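Local coordinates for protein precorrin-6A reductase (PDB 4X7G) that probably catalyses the NADPH-dependent reduction of precorrin-6A in cobalamin biosynthesis, and here holds a reduced precorrin product together with NADP, at residues A[32-37]-A[135-140]; A[3-8]-A[57-62]. All blocks are in the same frame, centred on the assembly; numbering follows the deposited sequence.

Contact 1. Residues A[32-37]-A[135-140]; sequences AGRTGA and GKQHLR. With 3Y8 (3-[(1R,2S,3S,7S,11S,16S,17R,18R,19R)-2,7,12,18-tetrakis(2-hydroxy-2-oxoethyl)-3,13-bis(3-hydroxy-3-oxopropyl)-1,2,5,7,11,17-hexamethyl-17-(3-oxidanyl-3-oxidanylidene-prop-1-enyl)-3,6,8,10,15,16,18,19,21,24-decahydrocorrin-8-yl]propanoic acid), chain C.
Arg34 meets Lys136 and Gln137 across the cleft between two Rossmann-fold domains. Each loop follows a strand of a different parallel sheet. Loop 32-37 comes after strand 27-31; loop 135-140 comes after strand 129-132. Two hydrogen bonds join the loops. Lys136 NZ donates to the backbone O of Arg34 at 2.9 Å, from above the carbonyl plane. Arg34 NE reaches Gln137 OE1 at 3.0 Å, but this bond is weak, with an N-H...O angle of 125°. These two side chains cross at about a right angle, with guanidinium and amide planes 29° apart. The stronger partner of the guanidinium is NADP, where NH2 forms a salt bridge with O2N.

Backbone amides hold two carboxylates of the precorrin. Ala32 N donates to O52 at 2.8 Å, while the amides of Gly33 and Arg34 share O51, the former weakly. On the other loop a type I turn starts at Lys136. Its first two amides converge on O63: Lys136 N at 2.8 Å and Gln137 N at 3.0 Å. Gly135 comes before, where a side chain would run into O63.

Lys136 runs extended past a third carboxylate and bends only at its end, which brings NZ to O58 at 2.6 Å. The carboxylate probably offsets the charge of Lys136, while the NADP phosphate answers that of Arg34. Thr35 OG1 donates to O22. The Gln137 amide serves both ligands and the opposite loop: its OE1 takes that weak bond, and its NE2 bonds to O1N of NADP and to precorrin O62 at 2.9 Å, with a nearly straight N-H...O angle of 173°.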
ATOM      1  N   ALA A  32       7.778  -5.073   6.345  1.00 12.54           N
ATOM      2  CA  ALA A  32       7.620  -6.527   6.267  1.00 13.02           C
ATOM      3  C   ALA A  32       8.860  -7.235   5.716  1.00 12.84           C
ATOM      4  O   ALA A  32       9.041  -8.427   6.032  1.00 15.16           O
ATOM      5  CB  ALA A  32       6.487  -6.835   5.291  1.00 15.08           C
ATOM      6  N   GLY A  33       9.614  -6.591   4.926  1.00 13.00           N
ATOM      7  CA  GLY A  33      10.709  -7.251   4.192  1.00 14.82           C
ATOM      8  C   GLY A  33      10.263  -7.866   2.882  1.00 16.29           C
ATOM      9  O   GLY A  33      10.911  -8.862   2.482  1.00 18.85           O
ATOM     10  N   ARG A  34       9.216  -7.346   2.240  1.00 15.46           N
ATOM     11  CA  ARG A  34       8.714  -7.895   0.958  1.00 16.15           C
ATOM     12  C   ARG A  34       9.647  -7.542  -0.178  1.00 18.12           C
ATOM     13  O   ARG A  34       9.581  -8.236  -1.257  1.00 20.48           O
ATOM     14  CB  ARG A  34       7.294  -7.378   0.708  1.00 16.15           C
ATOM     15  CG  ARG A  34       6.468  -8.211  -0.266  1.00 20.40           C
ATOM     16  CD  ARG A  34       6.080  -9.603   0.285  1.00 20.04           C
ATOM     17  NE  ARG A  34       5.147  -9.551   1.408  1.00 19.51           N
ATOM     18  CZ  ARG A  34       5.458  -9.811   2.688  1.00 19.99           C
ATOM     19  NH1 ARG A  34       6.670 -10.254   3.049  1.00 20.41           N
ATOM     20  NH2 ARG A  34       4.522  -9.652   3.595  1.00 21.05           N
ATOM     21  N   THR A  35      10.500  -6.570  -0.064  1.00 16.51           N
ATOM     22  CA  THR A  35      11.417  -6.194  -1.097  1.00 15.79           C
ATOM     23  C   THR A  35      12.839  -6.341  -0.705  1.00 18.61           C
ATOM     24  O   THR A  35      13.167  -6.480   0.522  1.00 19.06           O
ATOM     25  CB  THR A  35      11.159  -4.743  -1.558  1.00 14.03           C
ATOM     26  OG1 THR A  35      11.395  -3.889  -0.426  1.00 15.33           O
ATOM     27  CG2 THR A  35       9.773  -4.546  -2.106  1.00 15.75           C
ATOM     28  N   GLY A  36      13.730  -6.314  -1.675  1.00 18.26           N
ATOM     29  CA  GLY A  36      15.108  -6.691  -1.384  1.00 20.60           C
ATOM     30  C   GLY A  36      15.804  -5.675  -0.532  1.00 19.85           C
ATOM     31  O   GLY A  36      16.636  -6.005   0.381  1.00 25.01           O
ATOM     32  N   ALA A  37      15.591  -4.418  -0.791  1.00 17.82           N
ATOM     33  CA  ALA A  37      16.291  -3.355  -0.107  1.00 19.96           C
ATOM     34  C   ALA A  37      15.360  -2.116   0.018  1.00 17.32           C
ATOM     35  O   ALA A  37      15.474  -1.156  -0.709  1.00 18.56           O
ATOM     36  CB  ALA A  37      17.564  -3.010  -0.859  1.00 23.07           C
ATOM     37  N   GLY A 135       1.625  -4.818  -8.639  1.00 12.39           N
ATOM     38  CA  GLY A 135       2.783  -5.313  -7.919  1.00 15.19           C
ATOM     39  C   GLY A 135       3.114  -6.669  -8.350  1.00 14.47           C
ATOM     40  O   GLY A 135       3.035  -7.095  -9.518  1.00 14.37           O
ATOM     41  N   LYS A 136       3.625  -7.479  -7.414  1.00 14.28           N
ATOM     42  CA  LYS A 136       4.096  -8.787  -7.666  1.00 14.96           C
ATOM     43  C   LYS A 136       3.265  -9.939  -7.098  1.00 14.77           C
ATOM     44  O   LYS A 136       3.293 -11.036  -7.651  1.00 16.28           O
ATOM     45  CB  LYS A 136       5.584  -8.898  -7.185  1.00 17.82           C
ATOM     46  CG  LYS A 136       5.789  -9.192  -5.767  1.00 22.77           C
ATOM     47  CD  LYS A 136       7.272  -9.635  -5.517  1.00 23.65           C
ATOM     48  CE  LYS A 136       7.492  -9.767  -3.991  1.00 27.57           C
ATOM     49  NZ  LYS A 136       7.283  -8.617  -3.066  1.00 31.27           N
ATOM     50  N   GLN A 137       2.665  -9.763  -5.958  1.00 14.40           N
ATOM     51  CA  GLN A 137       2.208 -10.956  -5.200  1.00 16.33           C
ATOM     52  C   GLN A 137       1.127 -11.698  -5.917  1.00 16.41           C
ATOM     53  O   GLN A 137       1.003 -12.935  -5.697  1.00 18.52           O
ATOM     54  CB  GLN A 137       1.780 -10.575  -3.789  1.00 16.92           C
ATOM     55  CG  GLN A 137       2.922 -10.038  -2.898  1.00 17.47           C
ATOM     56  CD  GLN A 137       2.449  -9.623  -1.518  1.00 19.87           C
ATOM     57  OE1 GLN A 137       2.882 -10.235  -0.500  1.00 22.53           O
ATOM     58  NE2 GLN A 137       1.520  -8.694  -1.438  1.00 19.43           N
ATOM     59  N   HIS A 138       0.267 -11.013  -6.678  1.00 15.58           N
ATOM     60  CA  HIS A 138      -0.926 -11.610  -7.251  1.00 17.97           C
ATOM     61  C   HIS A 138      -0.939 -11.657  -8.721  1.00 18.47           C
ATOM     62  O   HIS A 138      -1.955 -11.929  -9.360  1.00 17.09           O
ATOM     63  CB  HIS A 138      -2.203 -11.032  -6.572  1.00 19.27           C
ATOM     64  CG  HIS A 138      -2.230 -11.351  -5.113  1.00 21.96           C
ATOM     65  ND1 HIS A 138      -2.110 -10.422  -4.087  1.00 27.74           N
ATOM     66  CD2 HIS A 138      -2.266 -12.573  -4.503  1.00 25.03           C
ATOM     67  CE1 HIS A 138      -2.070 -11.062  -2.920  1.00 23.97           C
ATOM     68  NE2 HIS A 138      -2.168 -12.355  -3.145  1.00 29.22           N
ATOM     69  N   LEU A 139       0.229 -11.472  -9.340  1.00 18.90           N
ATOM     70  CA  LEU A 139       0.312 -11.602 -10.837  1.00 20.77           C
ATOM     71  C   LEU A 139      -0.075 -12.872 -11.326  1.00 18.71           C
ATOM     72  O   LEU A 139      -0.660 -12.998 -12.464  1.00 18.65           O
ATOM     73  CB  LEU A 139       1.755 -11.428 -11.320  1.00 23.64           C
ATOM     74  CG  LEU A 139       2.231 -10.047 -11.076  1.00 25.15           C
ATOM     75  CD1 LEU A 139       3.722  -9.935 -11.522  1.00 23.71           C
ATOM     76  CD2 LEU A 139       1.335  -8.981 -11.689  1.00 30.74           C
ATOM     77  N   ARG A 140       0.145 -13.948 -10.583  1.00 19.82           N
ATOM     78  CA  ARG A 140      -0.214 -15.231 -11.003  1.00 19.16           C
ATOM     79  C   ARG A 140      -1.718 -15.405 -11.272  1.00 18.81           C
ATOM     80  O   ARG A 140      -2.143 -16.230 -12.032  1.00 17.56           O
ATOM     81  CB  ARG A 140       0.061 -16.381  -9.934  1.00 26.76           C
ATOM     82  CG  ARG A 140       1.340 -17.192 -10.128  1.00 27.15           C
ATOM     83  CD  ARG A 140       1.686 -17.872  -8.811  1.00 29.39           C
ATOM     84  NE  ARG A 140       0.892 -19.065  -8.438  1.00 31.28           N
ATOM     85  CZ  ARG A 140       1.204 -20.332  -8.692  1.00 36.88           C
ATOM     86  NH1 ARG A 140       2.287 -20.616  -9.427  1.00 34.53           N
ATOM     87  NH2 ARG A 140       0.455 -21.333  -8.165  1.00 32.28           N
TER
HETATM   88  C48 3Y8 C 302       8.209  -3.021   0.810  1.00 12.87           C
HETATM   89  C47 3Y8 C 302       9.395  -0.107   0.214  1.00 12.90           C
HETATM   90  C43 3Y8 C 302       7.548   5.791  -0.121  1.00 16.83           C
HETATM   91  C42 3Y8 C 302       7.198   4.703  -1.222  1.00 13.86           C
HETATM   92  C41 3Y8 C 302       5.921   4.073  -0.699  1.00 13.64           C
HETATM   93  C38 3Y8 C 302       2.172   3.203  -1.431  1.00 15.35           C
HETATM   94  C37 3Y8 C 302       3.029   4.020  -2.317  1.00 14.62           C
HETATM   95  C36 3Y8 C 302       5.021   4.319  -3.812  1.00 15.60           C
HETATM   96  C35 3Y8 C 302       2.660   2.656  -5.024  1.00 12.30           C
HETATM   97  C32 3Y8 C 302       1.624   1.011  -9.467  1.00 14.08           C
HETATM   98  C31 3Y8 C 302       1.156   0.401  -8.079  1.00 14.99           C
HETATM   99  C2  3Y8 C 302       1.649  -1.592  -5.288  1.00 12.47           C
HETATM  100  C1  3Y8 C 302       3.002  -1.934  -4.571  1.00 14.09           C
HETATM  101  C4  3Y8 C 302       2.875   0.368  -4.666  1.00 12.84           C
HETATM  102  C5  3Y8 C 302       3.231   1.624  -4.348  1.00 13.92           C
HETATM  103  C7  3Y8 C 302       4.372   3.329  -2.792  1.00 13.63           C
HETATM  104  C8  3Y8 C 302       5.349   3.070  -1.696  1.00 12.36           C
HETATM  105  C6  3Y8 C 302       4.161   2.029  -3.323  1.00 13.29           C
HETATM  106  C3  3Y8 C 302       1.874  -0.128  -5.708  1.00 12.72           C
HETATM  107  C11 3Y8 C 302       7.421  -0.115  -1.503  1.00 12.64           C
HETATM  108  C12 3Y8 C 302       8.214  -0.785  -0.497  1.00 11.28           C
HETATM  109  C13 3Y8 C 302       7.785  -2.019  -0.268  1.00 11.89           C
HETATM  110  C14 3Y8 C 302       6.690  -2.274  -1.186  1.00 11.82           C
HETATM  111  C15 3Y8 C 302       5.997  -3.463  -1.256  1.00 13.46           C
HETATM  112  C16 3Y8 C 302       4.890  -3.603  -2.209  1.00 14.19           C
HETATM  113  C17 3Y8 C 302       4.271  -4.917  -2.604  1.00 13.73           C
HETATM  114  C18 3Y8 C 302       3.220  -4.454  -3.662  1.00 13.74           C
HETATM  115  C19 3Y8 C 302       2.976  -2.906  -3.386  1.00 14.37           C
HETATM  116  C20 3Y8 C 302       4.083  -2.323  -5.585  1.00 14.08           C
HETATM  117  C21 3Y8 C 302      10.732  -0.232  -0.634  1.00 13.75           C
HETATM  118  C24 3Y8 C 302       8.261   0.423  -2.666  1.00 13.39           C
HETATM  119  C25 3Y8 C 302       1.351  -2.490  -6.502  1.00 13.55           C
HETATM  120  C26 3Y8 C 302       0.493  -1.583  -4.278  1.00 14.59           C
HETATM  121  O59 3Y8 C 302       7.393  -5.522  -6.502  1.00 16.45           O
HETATM  122  C57 3Y8 C 302       7.206  -5.764  -5.233  1.00 18.01           C
HETATM  123  O58 3Y8 C 302       7.837  -6.580  -4.512  1.00 20.98           O
HETATM  124  C56 3Y8 C 302       5.991  -5.097  -4.647  1.00 15.96           C
HETATM  125  C55 3Y8 C 302       5.383  -5.773  -3.377  1.00 15.13           C
HETATM  126  C54 3Y8 C 302       3.666  -5.655  -1.433  1.00 14.30           C
HETATM  127  C60 3Y8 C 302       1.863  -5.156  -3.662  1.00 15.00           C
HETATM  128  C61 3Y8 C 302       1.833  -6.546  -4.102  1.00 14.61           C
HETATM  129  O62 3Y8 C 302       0.750  -7.187  -3.827  1.00 17.22           O
HETATM  130  O63 3Y8 C 302       2.788  -7.065  -4.744  1.00 14.14           O
HETATM  131  N24 3Y8 C 302       4.136  -2.546  -2.554  1.00 13.18           N
HETATM  132  N23 3Y8 C 302       6.506  -1.143  -1.922  1.00 12.32           N
HETATM  133  C49 3Y8 C 302       7.257  -2.915   2.010  1.00 14.30           C
HETATM  134  C50 3Y8 C 302       7.574  -3.767   3.194  1.00 13.88           C
HETATM  135  O51 3Y8 C 302       8.520  -4.588   3.154  1.00 14.18           O
HETATM  136  O52 3Y8 C 302       6.873  -3.492   4.236  1.00 14.02           O
HETATM  137  O23 3Y8 C 302      11.392   0.822  -0.742  1.00 16.05           O
HETATM  138  O22 3Y8 C 302      10.999  -1.311  -1.106  1.00 15.37           O
HETATM  139  C10 3Y8 C 302       6.590   1.010  -0.806  1.00 13.34           C
HETATM  140  C9  3Y8 C 302       5.699   1.772  -1.725  1.00 12.11           C
HETATM  141  N22 3Y8 C 302       5.001   1.135  -2.761  1.00 13.17           N
HETATM  142  O44 3Y8 C 302       6.943   6.865  -0.242  1.00 18.13           O
HETATM  143  O45 3Y8 C 302       8.457   5.552   0.560  1.00 19.70           O
HETATM  144  O39 3Y8 C 302       1.527   3.877  -0.567  1.00 16.16           O
HETATM  145  O40 3Y8 C 302       2.016   2.006  -1.662  1.00 16.96           O
HETATM  146  N21 3Y8 C 302       3.444  -0.633  -4.085  1.00 14.15           N
HETATM  147  C27 3Y8 C 302      -0.850  -1.083  -4.885  1.00 14.35           C
HETATM  148  O28 3Y8 C 302      -1.545  -1.942  -5.442  1.00 17.16           O
HETATM  149  O29 3Y8 C 302      -1.163   0.100  -4.800  1.00 14.81           O
HETATM  150  C30 3Y8 C 302       2.323   0.276  -7.149  1.00 13.77           C
HETATM  151  O34 3Y8 C 302       2.459   0.267 -10.102  1.00 16.73           O
HETATM  152  O33 3Y8 C 302       0.953   2.013  -9.718  1.00 15.65           O

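Contact 2. Residues A[3-8]-A[57-62]; sequences RLLVLG and VDYLTR. With NAP (NADP nicotinamide-adenine-dinucleotide phosphate), chain B.
Leu5 alone carries the strand's side of this contact, touching both Tyr59 and Leu60 of the helix. The setting is a Rossmann-type domain. Helix 52-63 follows strand 45-47, packs on the parallel sheet and leads into strand 67-70, the neighbour of strand 4-7. Leu5 points toward the helix, and with CG opposite its backbone N (chi1 176°) the branch lies beside Tyr59 and Leu60. CD2 lies 3.9 Å from Tyr59 CE2 and 4.0 Å from Leu60 CD2. CD1 sits 3.8 Å from Tyr59 OH. The two leucine side chains cross at about a right angle. Other groups also hold the Tyr59 ring: Arg46 makes a cation-pi contact, and Phe50 meets it edge-to-face. With an alanine at Leu5, both methyl contacts would go, and a gap would probably open between the sheet and the Tyr59-Leu60 pair.

The hydrogen bonds and the salt bridge lie to the sides. At the strand's end, the O of Gly8 accepts a hydrogen bond from NADP O2D at 3.0 Å. On the helix, Arg62 holds Asp58 OD2 side-on through NE and NH2. Apart from the Tyr59 hydroxyl, which touches a methyl, the interface is apolar and rests on fit and burial.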
ATOM      1  N   ARG A   3       6.354   5.479  23.125  1.00 12.40           N
ATOM      2  CA  ARG A   3       7.223   4.790  22.187  1.00 12.56           C
ATOM      3  C   ARG A   3       6.311   4.286  21.046  1.00 12.40           C
ATOM      4  O   ARG A   3       5.489   3.383  21.297  1.00 13.32           O
ATOM      5  CB  ARG A   3       8.040   3.655  22.784  1.00 15.57           C
ATOM      6  CG  ARG A   3       9.108   3.152  21.778  1.00 17.30           C
ATOM      7  CD  ARG A   3      10.160   2.240  22.418  1.00 19.75           C
ATOM      8  NE  ARG A   3      11.217   1.790  21.518  1.00 20.90           N
ATOM      9  CZ  ARG A   3      12.244   2.496  21.054  1.00 24.48           C
ATOM     10  NH1 ARG A   3      13.013   1.775  20.202  1.00 24.63           N
ATOM     11  NH2 ARG A   3      12.539   3.781  21.443  1.00 23.63           N
ATOM     12  N   LEU A   4       6.412   4.884  19.875  1.00 10.98           N
ATOM     13  CA  LEU A   4       5.506   4.589  18.790  1.00  9.76           C
ATOM     14  C   LEU A   4       6.014   3.524  17.923  1.00 10.50           C
ATOM     15  O   LEU A   4       7.239   3.427  17.668  1.00 12.01           O
ATOM     16  CB  LEU A   4       5.322   5.863  18.014  1.00 10.76           C
ATOM     17  CG  LEU A   4       4.941   7.161  18.771  1.00 11.36           C
ATOM     18  CD1 LEU A   4       4.801   8.338  17.817  1.00 11.14           C
ATOM     19  CD2 LEU A   4       3.723   6.948  19.625  1.00 12.89           C
ATOM     20  N   LEU A   5       5.096   2.742  17.351  1.00 10.54           N
ATOM     21  CA  LEU A   5       5.424   1.782  16.265  1.00 10.11           C
ATOM     22  C   LEU A   5       4.631   2.215  15.050  1.00 10.54           C
ATOM     23  O   LEU A   5       3.412   2.288  15.109  1.00 11.05           O
ATOM     24  CB  LEU A   5       5.052   0.343  16.670  1.00 11.31           C
ATOM     25  CG  LEU A   5       5.257  -0.713  15.588  1.00 12.44           C
ATOM     26  CD1 LEU A   5       6.696  -0.883  15.250  1.00 13.34           C
ATOM     27  CD2 LEU A   5       4.656  -2.006  16.072  1.00 14.00           C
ATOM     28  N   VAL A   6       5.332   2.450  13.959  1.00  9.73           N
ATOM     29  CA  VAL A   6       4.689   2.752  12.670  1.00  9.54           C
ATOM     30  C   VAL A   6       4.849   1.553  11.782  1.00 10.25           C
ATOM     31  O   VAL A   6       5.957   1.194  11.416  1.00 10.15           O
ATOM     32  CB  VAL A   6       5.305   3.984  12.020  1.00 10.39           C
ATOM     33  CG1 VAL A   6       4.670   4.211  10.652  1.00 11.82           C
ATOM     34  CG2 VAL A   6       5.224   5.216  12.923  1.00 11.88           C
ATOM     35  N   LEU A   7       3.720   0.917  11.474  1.00  9.90           N
ATOM     36  CA  LEU A   7       3.724  -0.142  10.491  1.00 10.86           C
ATOM     37  C   LEU A   7       3.685   0.529   9.133  1.00 11.15           C
ATOM     38  O   LEU A   7       2.731   1.279   8.854  1.00 10.91           O
ATOM     39  CB  LEU A   7       2.547  -1.111  10.702  1.00 10.99           C
ATOM     40  CG  LEU A   7       2.456  -1.715  12.119  1.00 12.50           C
ATOM     41  CD1 LEU A   7       1.136  -2.525  12.207  1.00 13.12           C
ATOM     42  CD2 LEU A   7       3.654  -2.546  12.426  1.00 14.24           C
ATOM     43  N   GLY A   8       4.702   0.306   8.292  1.00 10.45           N
ATOM     44  CA  GLY A   8       4.907   1.105   7.116  1.00 10.80           C
ATOM     45  C   GLY A   8       4.624   0.428   5.821  1.00 12.48           C
ATOM     46  O   GLY A   8       3.859  -0.538   5.777  1.00 13.05           O
ATOM     47  N   VAL A  57       2.122  -9.323  19.630  1.00 16.14           N
ATOM     48  CA  VAL A  57       1.899  -9.129  21.081  1.00 16.19           C
ATOM     49  C   VAL A  57       3.221  -9.117  21.870  1.00 16.53           C
ATOM     50  O   VAL A  57       3.517  -8.213  22.670  1.00 17.07           O
ATOM     51  CB  VAL A  57       0.944 -10.230  21.607  1.00 17.49           C
ATOM     52  CG1 VAL A  57       0.999 -10.302  23.144  1.00 18.63           C
ATOM     53  CG2 VAL A  57      -0.447  -9.962  21.153  1.00 19.66           C
ATOM     54  N   ASP A  58       4.035 -10.104  21.586  1.00 16.26           N
ATOM     55  CA  ASP A  58       5.290 -10.250  22.243  1.00 18.75           C
ATOM     56  C   ASP A  58       6.179  -9.030  21.982  1.00 17.77           C
ATOM     57  O   ASP A  58       6.880  -8.493  22.839  1.00 17.67           O
ATOM     58  CB  ASP A  58       6.080 -11.536  21.867  1.00 23.61           C
ATOM     59  CG  ASP A  58       7.409 -11.678  22.628  1.00 34.21           C
ATOM     60  OD1 ASP A  58       7.342 -11.788  23.894  1.00 35.98           O
ATOM     61  OD2 ASP A  58       8.533 -11.660  21.974  1.00 43.49           O
ATOM     62  N   TYR A  59       6.253  -8.605  20.727  1.00 17.25           N
ATOM     63  CA  TYR A  59       7.057  -7.423  20.357  1.00 16.81           C
ATOM     64  C   TYR A  59       6.571  -6.167  21.080  1.00 15.79           C
ATOM     65  O   TYR A  59       7.384  -5.401  21.630  1.00 15.91           O
ATOM     66  CB  TYR A  59       6.968  -7.225  18.830  1.00 17.19           C
ATOM     67  CG  TYR A  59       7.672  -6.003  18.412  1.00 16.70           C
ATOM     68  CD1 TYR A  59       9.001  -6.025  18.189  1.00 18.67           C
ATOM     69  CD2 TYR A  59       6.964  -4.810  18.282  1.00 18.61           C
ATOM     70  CE1 TYR A  59       9.684  -4.848  17.756  1.00 19.73           C
ATOM     71  CE2 TYR A  59       7.617  -3.645  17.937  1.00 20.37           C
ATOM     72  CZ  TYR A  59       8.871  -3.669  17.665  1.00 17.59           C
ATOM     73  OH  TYR A  59       9.468  -2.501  17.318  1.00 23.35           O
ATOM     74  N   LEU A  60       5.260  -5.936  21.040  1.00 15.24           N
ATOM     75  CA  LEU A  60       4.760  -4.730  21.670  1.00 15.13           C
ATOM     76  C   LEU A  60       5.149  -4.670  23.157  1.00 16.49           C
ATOM     77  O   LEU A  60       5.448  -3.629  23.720  1.00 16.56           O
ATOM     78  CB  LEU A  60       3.221  -4.658  21.549  1.00 15.98           C
ATOM     79  CG  LEU A  60       2.676  -4.553  20.123  1.00 14.15           C
ATOM     80  CD1 LEU A  60       1.154  -4.674  20.106  1.00 15.67           C
ATOM     81  CD2 LEU A  60       3.076  -3.182  19.499  1.00 15.20           C
ATOM     82  N   THR A  61       5.129  -5.869  23.762  1.00 17.06           N
ATOM     83  CA  THR A  61       5.396  -5.954  25.215  1.00 18.26           C
ATOM     84  C   THR A  61       6.898  -5.729  25.457  1.00 17.49           C
ATOM     85  O   THR A  61       7.272  -4.900  26.303  1.00 19.93           O
ATOM     86  CB  THR A  61       4.917  -7.347  25.748  1.00 18.16           C
ATOM     87  OG1 THR A  61       3.550  -7.502  25.457  1.00 21.87           O
ATOM     88  CG2 THR A  61       5.164  -7.471  27.259  1.00 22.74           C
ATOM     89  N   ARG A  62       7.731  -6.447  24.767  1.00 18.46           N
ATOM     90  CA  ARG A  62       9.177  -6.350  25.031  1.00 20.10           C
ATOM     91  C   ARG A  62       9.737  -5.027  24.645  1.00 19.94           C
ATOM     92  O   ARG A  62      10.692  -4.523  25.262  1.00 19.29           O
ATOM     93  CB  ARG A  62       9.959  -7.479  24.437  1.00 27.56           C
ATOM     94  CG  ARG A  62       9.949  -7.626  22.983  1.00 32.99           C
ATOM     95  CD  ARG A  62      10.959  -8.709  22.651  1.00 40.55           C
ATOM     96  NE  ARG A  62      10.544 -10.045  23.094  1.00 45.27           N
ATOM     97  CZ  ARG A  62      10.846 -10.653  24.249  1.00 51.10           C
ATOM     98  NH1 ARG A  62      11.584 -10.059  25.184  1.00 60.68           N
ATOM     99  NH2 ARG A  62      10.386 -11.892  24.476  1.00 53.63           N
TER
HETATM  100  PA  NAP B 301      -0.250  -8.662   4.418  1.00 15.82           P
HETATM  101  O1A NAP B 301      -0.713  -9.757   3.467  1.00 18.47           O
HETATM  102  O2A NAP B 301      -1.210  -7.975   5.111  1.00 15.80           O
HETATM  103  O5B NAP B 301       0.808  -9.180   5.408  1.00 17.88           O
HETATM  104  C5B NAP B 301       1.322 -10.525   5.498  1.00 17.73           C
HETATM  105  C4B NAP B 301       2.302 -10.731   6.627  1.00 15.94           C
HETATM  106  O4B NAP B 301       3.504  -9.882   6.363  1.00 16.40           O
HETATM  107  C3B NAP B 301       1.874 -10.143   7.946  1.00 16.66           C
HETATM  108  O3B NAP B 301       0.987 -11.041   8.616  1.00 20.16           O
HETATM  109  C2B NAP B 301       3.135  -9.849   8.650  1.00 16.37           C
HETATM  110  O2B NAP B 301       3.788 -11.079   9.020  1.00 17.83           O
HETATM  111  C1B NAP B 301       3.966  -9.306   7.604  1.00 14.98           C
HETATM  112  N9A NAP B 301       3.899  -7.831   7.424  1.00 14.67           N
HETATM  113  C8A NAP B 301       3.068  -7.104   6.603  1.00 13.63           C
HETATM  114  N7A NAP B 301       3.320  -5.772   6.717  1.00 13.82           N
HETATM  115  C5A NAP B 301       4.270  -5.698   7.697  1.00 12.63           C
HETATM  116  C6A NAP B 301       4.962  -4.570   8.284  1.00 12.56           C
HETATM  117  N6A NAP B 301       4.798  -3.318   7.833  1.00 13.41           N
HETATM  118  N1A NAP B 301       5.865  -4.789   9.264  1.00 13.34           N
HETATM  119  C2A NAP B 301       6.055  -6.107   9.674  1.00 15.07           C
HETATM  120  N3A NAP B 301       5.523  -7.238   9.213  1.00 13.99           N
HETATM  121  C4A NAP B 301       4.636  -6.989   8.208  1.00 13.42           C
HETATM  122  O3  NAP B 301       0.590  -7.518   3.651  1.00 19.20           O
HETATM  123  PN  NAP B 301       1.408  -7.502   2.236  1.00 17.41           P
HETATM  124  O1N NAP B 301       0.455  -7.251   1.075  1.00 19.51           O
HETATM  125  O2N NAP B 301       2.307  -8.658   2.143  1.00 19.97           O
HETATM  126  O5D NAP B 301       2.219  -6.114   2.373  1.00 17.56           O
HETATM  127  C5D NAP B 301       3.652  -6.163   2.634  1.00 17.48           C
HETATM  128  C4D NAP B 301       4.106  -4.802   2.839  1.00 16.47           C
HETATM  129  O4D NAP B 301       4.067  -4.094   1.613  1.00 18.13           O
HETATM  130  C3D NAP B 301       3.391  -3.988   3.945  1.00 16.48           C
HETATM  131  O3D NAP B 301       4.286  -3.199   4.744  1.00 17.01           O
HETATM  132  C2D NAP B 301       2.482  -3.074   3.126  1.00 16.88           C
HETATM  133  O2D NAP B 301       2.181  -1.842   3.656  1.00 15.31           O
HETATM  134  C1D NAP B 301       3.316  -2.922   1.825  1.00 17.56           C
HETATM  135  N1N NAP B 301       2.494  -2.756   0.718  1.00 15.35           N
HETATM  136  C2N NAP B 301       1.575  -3.387   0.330  1.00 31.10           C
HETATM  137  C3N NAP B 301       1.101  -2.758  -0.765  1.00 28.40           C
HETATM  138  C7N NAP B 301       0.004  -3.791  -0.873  1.00 29.76           C
HETATM  139  O7N NAP B 301       0.240  -4.560   0.200  1.00 18.32           O
HETATM  140  N7N NAP B 301      -0.952  -3.755  -1.902  1.00 17.58           N
HETATM  141  C4N NAP B 301       1.728  -1.426  -1.292  1.00 29.80           C
HETATM  142  C5N NAP B 301       2.937  -0.687  -0.750  1.00 13.88           C
HETATM  143  C6N NAP B 301       3.121  -1.546   0.313  1.00 28.11           C
HETATM  144  P2B NAP B 301       3.602 -11.675  10.529  1.00 22.60           P
HETATM  145  O1X NAP B 301       4.703 -12.705  10.494  1.00 25.32           O
HETATM  146  O2X NAP B 301       3.710 -10.624  11.474  1.00 21.10           O
HETATM  147  O3X NAP B 301       2.123 -12.109  10.755  1.00 27.76           O

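Overall arrangement
Contact 2 is a buried contact inside one Rossmann-type domain, where a strand of the sheet meets a covering helix. Contact 1 is a surface contact between loops that follow strands of two different sheets. Their centres lie 23 Å apart, and they do not touch. Their chemistry follows their place. Methyls and a ring meet in contact 2, while amides, charged groups and ligand carboxylates meet in contact 1. One side of contact 1 shares a sheet with contact 2: strand 27-31, which leads into 32-37, lies beside strand 4-7. Loop 135-140 belongs to the other sheet. NADP also spans them, since it bonds to Gly8 at the strand's end and to Arg34 and Gln137 in the cleft.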